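Local coordinates for protein alginase (Pseudoalteromonas, PDB 4Q8L) that is an alginate lyase of polysaccharide lyase family 18, which probably cleaves the polysaccharide alginate by beta-elimination, at residues Asp13-Asn18 against Arg46-Val51. Residues are numbered along the deposited sequence; the frame is centred on the assembly and turned at random.
Sequences DLEGDN and RHEYKV
Glu15 and Lys50 join across two antiparallel strands, 12-15 and 44-51, in one sheet of the concanavalin-like beta-sandwich expected of this lyase family. Asp13–Lys50 and Glu15–Glu48 are hydrogen-bonded pairs, with Leu14–Tyr49 the non-hydrogen-bonded pair between them; Glu15 N gives the shortest backbone bond, 2.7 Å to Glu48 O. Glu15 lies between Arg46 and Lys50 in a salt-bridge network that also takes in Asp13 and Glu48. Its CB sits by Glu48 O, over one face of the Arg46 guanidinium, with Glu15 CB 3.8 Å from Glu48 CG, and its CG lies between Arg46 NH1 and Lys50 CB. A bend at chi2 (-69°) then turns CD and its two oxygens between the cations. Glu15 OE1 forms a salt bridge with Arg46 NH2 (2.8 Å), the carboxylate and guanidinium planes 25° apart. Glu15 OE2 receives Lys50 NZ at 2.8 Å from above the carboxylate plane. Lys50 NZ also bonds Asp13 OD1, 3.1 Å away, using that oxygen's anti lone pair. Shortening Lys50 to an alanine is likely to leave the Asp13 and Glu15 carboxylates without the cation that links them. Arg46 NH1 carries the network on to Glu48 OE1, in the guanidinium plane, and Lys176 of the adjoining strand 174-177 adds a further salt bridge to that oxygen, while His37 hydrogen-bonds Glu15 OE1. On the opposite face of the sheet Leu14 packs on Tyr49. With Leu14 CG anti to the backbone N (chi1 175°), Leu14 CD1 comes over the face of the Tyr49 ring in a CH-pi contact, 4.2 Å from its centroid and 3.9 Å from Tyr49 CE2.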
loop_
_atom_site.group_PDB
_atom_site.type_symbol
_atom_site.label_atom_id
_atom_site.label_comp_id
_atom_site.label_asym_id
_atom_site.label_seq_id
_atom_site.Cartn_x
_atom_site.Cartn_y
_atom_site.Cartn_z
ATOM N N ASP A 13 7.994 -12.358 0.270
ATOM C CA ASP A 13 9.322 -11.849 -0.033
ATOM C C ASP A 13 9.418 -10.447 0.554
ATOM O O ASP A 13 8.427 -9.704 0.564
ATOM C CB ASP A 13 9.527 -11.721 -1.545
ATOM C CG ASP A 13 9.682 -13.055 -2.244
ATOM O OD1 ASP A 13 9.344 -13.108 -3.446
ATOM O OD2 ASP A 13 10.153 -14.030 -1.614
ATOM N N LEU A 14 10.603 -10.089 1.036
ATOM C CA LEU A 14 10.878 -8.715 1.445
ATOM C C LEU A 14 11.267 -7.858 0.240
ATOM O O LEU A 14 12.223 -8.173 -0.475
ATOM C CB LEU A 14 12.012 -8.690 2.476
ATOM C CG LEU A 14 12.515 -7.323 2.944
ATOM C CD1 LEU A 14 11.347 -6.408 3.353
ATOM C CD2 LEU A 14 13.533 -7.484 4.093
ATOM N N GLU A 15 10.534 -6.775 0.016
ATOM C CA GLU A 15 10.906 -5.815 -1.024
ATOM C C GLU A 15 11.600 -4.601 -0.398
ATOM O O GLU A 15 10.956 -3.687 0.122
ATOM C CB GLU A 15 9.672 -5.397 -1.837
ATOM C CG GLU A 15 9.027 -6.574 -2.582
ATOM C CD GLU A 15 9.896 -7.094 -3.724
ATOM O OE1 GLU A 15 10.459 -6.264 -4.471
ATOM O OE2 GLU A 15 10.016 -8.329 -3.880
ATOM N N GLY A 16 12.924 -4.607 -0.426
ATOM C CA GLY A 16 13.693 -3.546 0.212
ATOM C C GLY A 16 14.391 -4.093 1.442
ATOM O O GLY A 16 13.860 -4.031 2.549
ATOM N N ASP A 17 15.590 -4.633 1.243
ATOM C CA ASP A 17 16.259 -5.424 2.272
ATOM C C ASP A 17 16.949 -4.589 3.346
ATOM O O ASP A 17 17.171 -5.059 4.468
ATOM C CB ASP A 17 17.277 -6.356 1.612
ATOM C CG ASP A 17 16.637 -7.258 0.588
ATOM O OD1 ASP A 17 15.985 -8.238 0.994
ATOM O OD2 ASP A 17 16.764 -6.974 -0.618
ATOM N N ASN A 18 17.283 -3.352 2.998
ATOM C CA ASN A 18 18.071 -2.502 3.878
ATOM C C ASN A 18 17.419 -1.125 4.059
ATOM O O ASN A 18 17.341 -0.346 3.113
ATOM C CB ASN A 18 19.492 -2.358 3.303
ATOM C CG ASN A 18 20.444 -1.625 4.246
ATOM O OD1 ASN A 18 21.321 -0.886 3.800
ATOM N ND2 ASN A 18 20.282 -1.838 5.548
ATOM N N ARG A 46 9.695 2.083 -2.465
ATOM C CA ARG A 46 8.874 1.275 -1.574
ATOM C C ARG A 46 9.696 0.540 -0.524
ATOM O O ARG A 46 10.899 0.322 -0.676
ATOM C CB ARG A 46 8.068 0.247 -2.376
ATOM C CG ARG A 46 8.945 -0.828 -3.012
ATOM C CD ARG A 46 8.500 -1.082 -4.426
ATOM N NE ARG A 46 9.379 -1.998 -5.148
ATOM C CZ ARG A 46 9.129 -3.293 -5.328
ATOM N NH1 ARG A 46 8.030 -3.842 -4.813
ATOM N NH2 ARG A 46 9.976 -4.039 -6.032
ATOM N N HIS A 47 9.012 0.153 0.540
ATOM C CA HIS A 47 9.551 -0.759 1.524
ATOM C C HIS A 47 8.320 -1.579 1.857
ATOM O O HIS A 47 7.362 -1.044 2.395
ATOM C CB HIS A 47 10.047 0.011 2.745
ATOM C CG HIS A 47 11.110 -0.699 3.523
ATOM N ND1 HIS A 47 11.594 -0.221 4.724
ATOM C CD2 HIS A 47 11.797 -1.838 3.264
ATOM C CE1 HIS A 47 12.533 -1.038 5.173
ATOM N NE2 HIS A 47 12.674 -2.029 4.308
ATOM N N GLU A 48 8.308 -2.857 1.491
ATOM C CA GLU A 48 7.072 -3.620 1.618
ATOM C C GLU A 48 7.297 -5.134 1.537
ATOM O O GLU A 48 8.395 -5.598 1.212
ATOM C CB GLU A 48 6.060 -3.155 0.549
ATOM C CG GLU A 48 6.427 -3.564 -0.872
ATOM C CD GLU A 48 5.657 -2.801 -1.959
ATOM O OE1 GLU A 48 6.140 -2.768 -3.108
ATOM O OE2 GLU A 48 4.573 -2.252 -1.684
ATOM N N TYR A 49 6.252 -5.893 1.856
ATOM C CA TYR A 49 6.264 -7.340 1.716
ATOM C C TYR A 49 5.338 -7.726 0.568
ATOM O O TYR A 49 4.360 -7.029 0.298
ATOM C CB TYR A 49 5.810 -8.024 3.010
ATOM C CG TYR A 49 6.814 -7.911 4.126
ATOM C CD1 TYR A 49 6.686 -6.934 5.100
ATOM C CD2 TYR A 49 7.911 -8.766 4.191
ATOM C CE1 TYR A 49 7.611 -6.823 6.126
ATOM C CE2 TYR A 49 8.839 -8.661 5.213
ATOM C CZ TYR A 49 8.680 -7.684 6.173
ATOM O OH TYR A 49 9.592 -7.564 7.193
ATOM N N LYS A 50 5.645 -8.850 -0.078
ATOM C CA LYS A 50 4.994 -9.237 -1.317
ATOM C C LYS A 50 4.828 -10.758 -1.381
ATOM O O LYS A 50 5.795 -11.512 -1.204
ATOM C CB LYS A 50 5.842 -8.745 -2.497
ATOM C CG LYS A 50 5.381 -9.211 -3.864
ATOM C CD LYS A 50 6.572 -9.366 -4.791
ATOM C CE LYS A 50 7.382 -10.609 -4.423
ATOM N NZ LYS A 50 8.728 -10.563 -5.038
ATOM N N VAL A 51 3.605 -11.216 -1.625
ATOM C CA VAL A 51 3.367 -12.653 -1.762
ATOM C C VAL A 51 4.243 -13.205 -2.902
ATOM O O VAL A 51 4.198 -12.710 -4.029
ATOM C CB VAL A 51 1.878 -12.963 -2.029
ATOM C CG1 VAL A 51 1.685 -14.444 -2.362
ATOM C CG2 VAL A 51 1.011 -12.558 -0.822
#